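Local coordinates for phosphoribosylamine--glycine ligase (Thermotoga maritima, PDB 1VKZ), which catalyses the ATP-dependent joining of glycine to 5-phosphoribosylamine, giving glycinamide ribonucleotide in de novo purine biosynthesis, at residues K115-R120 and V259-Y264. Sequence-based numbering, arbitrary orientation.
Sequences KKYGIR and VEKEGY
A single carboxylate oxygen, OE2 of Glu262, carries the polar part of this contact by accepting two donors. Lys116 NZ reaches it in a salt bridge 2.6 Å long, received on the oxygen's syn lone pair, and the two side chains approach from opposite directions. The second donor is the phenol of Tyr117, whose OH gives a hydrogen bond of 2.7 Å to Glu262 OE2 from above the carboxylate plane. That oxygen lies at the ring edge, near the ring plane, while ring and carboxylate are turned 75° apart. An extended chain beyond CG carries the Lys116 ammonium across, whereas the bend of Glu262 at chi2 (-49°) brings OE2 to the lysine and the phenol. Next to the phenol, the aliphatic start of Lys261 packs obliquely against the Tyr117 ring, with Lys261 CB 3.6 Å from Tyr117 CE1. Phe113 also meets this ring, and Tyr109 touches Glu262. Both helices, 107-116 and 242-261, finish here in Schellman motifs with Gly118 and Gly263 at positive phi, so two helix C-terminal ends meet at the surface of the ATP-grasp region, away from the predicted ATP and metal sites. Two donors on one oxygen should stabilise ionised Glu262, whose charge probably tempers repulsion between Lys116 and Lys261.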
# COMPACT_ATOMS: atom_id res chain seq x y z
N LYS A 115 17.38 4.91 13.50
CA LYS A 115 18.58 4.82 14.33
C LYS A 115 18.44 5.80 15.50
O LYS A 115 18.63 5.43 16.64
CB LYS A 115 19.83 5.13 13.50
CG LYS A 115 21.15 4.59 14.11
CD LYS A 115 22.37 5.43 13.70
CE LYS A 115 22.68 5.35 12.20
NZ LYS A 115 23.63 6.41 11.70
N LYS A 116 18.05 7.04 15.19
CA LYS A 116 17.83 8.09 16.19
C LYS A 116 16.82 7.69 17.28
O LYS A 116 17.10 7.76 18.47
CB LYS A 116 17.34 9.36 15.49
CG LYS A 116 17.82 10.67 16.09
CD LYS A 116 17.16 11.85 15.41
CE LYS A 116 17.50 13.13 16.10
NZ LYS A 116 16.50 14.20 15.81
N TYR A 117 15.65 7.24 16.87
CA TYR A 117 14.62 6.96 17.83
C TYR A 117 14.57 5.49 18.31
O TYR A 117 13.60 5.05 18.91
CB TYR A 117 13.30 7.49 17.25
CG TYR A 117 13.31 9.00 17.14
CD1 TYR A 117 13.24 9.79 18.29
CD2 TYR A 117 13.47 9.65 15.92
CE1 TYR A 117 13.28 11.19 18.22
CE2 TYR A 117 13.51 11.05 15.84
CZ TYR A 117 13.42 11.81 17.00
OH TYR A 117 13.45 13.18 16.97
N GLY A 118 15.64 4.73 18.06
CA GLY A 118 15.77 3.35 18.57
C GLY A 118 14.73 2.37 18.03
O GLY A 118 14.22 1.55 18.77
N ILE A 119 14.44 2.49 16.73
CA ILE A 119 13.44 1.67 16.06
C ILE A 119 14.17 0.52 15.35
O ILE A 119 15.08 0.72 14.55
CB ILE A 119 12.64 2.53 15.08
CG1 ILE A 119 11.80 3.59 15.83
CG2 ILE A 119 11.73 1.68 14.22
CD1 ILE A 119 11.59 4.82 15.03
N ARG A 120 13.75 -0.71 15.65
CA ARG A 120 14.51 -1.87 15.27
C ARG A 120 14.47 -2.02 13.77
O ARG A 120 13.41 -2.14 13.17
CB ARG A 120 13.98 -3.12 15.97
CG ARG A 120 14.81 -4.37 15.70
CD ARG A 120 14.25 -5.65 16.34
NE ARG A 120 13.95 -5.49 17.77
CZ ARG A 120 12.78 -5.10 18.28
NH1 ARG A 120 11.76 -4.81 17.50
NH2 ARG A 120 12.64 -5.00 19.60
N VAL A 259 8.27 11.16 15.41
CA VAL A 259 7.60 12.24 14.64
C VAL A 259 7.30 13.45 15.53
O VAL A 259 7.54 14.60 15.12
CB VAL A 259 6.28 11.77 13.98
CG1 VAL A 259 5.63 12.92 13.19
CG2 VAL A 259 6.50 10.57 13.05
N GLU A 260 6.77 13.20 16.72
CA GLU A 260 6.45 14.29 17.63
C GLU A 260 7.73 14.99 18.05
O GLU A 260 7.79 16.19 18.03
CB GLU A 260 5.70 13.81 18.86
CG GLU A 260 4.18 13.90 18.77
CD GLU A 260 3.50 13.79 20.15
OE1 GLU A 260 4.21 13.71 21.21
OE2 GLU A 260 2.24 13.79 20.16
N LYS A 261 8.75 14.22 18.42
CA LYS A 261 10.02 14.82 18.75
C LYS A 261 10.68 15.61 17.58
O LYS A 261 11.42 16.56 17.83
CB LYS A 261 10.98 13.79 19.34
CG LYS A 261 12.22 14.44 19.97
CD LYS A 261 12.43 14.01 21.38
CE LYS A 261 13.56 14.75 22.01
NZ LYS A 261 14.86 14.52 21.33
N GLU A 262 10.39 15.25 16.33
CA GLU A 262 10.81 16.10 15.19
C GLU A 262 9.96 17.38 15.04
O GLU A 262 10.31 18.26 14.25
CB GLU A 262 10.85 15.32 13.86
CG GLU A 262 12.00 14.32 13.73
CD GLU A 262 13.36 14.91 14.09
OE1 GLU A 262 13.56 16.13 13.88
OE2 GLU A 262 14.23 14.15 14.59
N GLY A 263 8.87 17.50 15.78
CA GLY A 263 8.09 18.73 15.86
C GLY A 263 6.77 18.67 15.12
O GLY A 263 6.05 19.67 15.03
N TYR A 264 6.46 17.50 14.60
CA TYR A 264 5.33 17.29 13.71
C TYR A 264 4.36 16.33 14.36
O TYR A 264 4.71 15.71 15.36
CB TYR A 264 5.86 16.73 12.40
CG TYR A 264 6.85 17.70 11.80
CD1 TYR A 264 6.40 18.84 11.17
CD2 TYR A 264 8.22 17.50 11.91
CE1 TYR A 264 7.28 19.76 10.65
CE2 TYR A 264 9.11 18.42 11.38
CZ TYR A 264 8.63 19.56 10.74
OH TYR A 264 9.46 20.52 10.20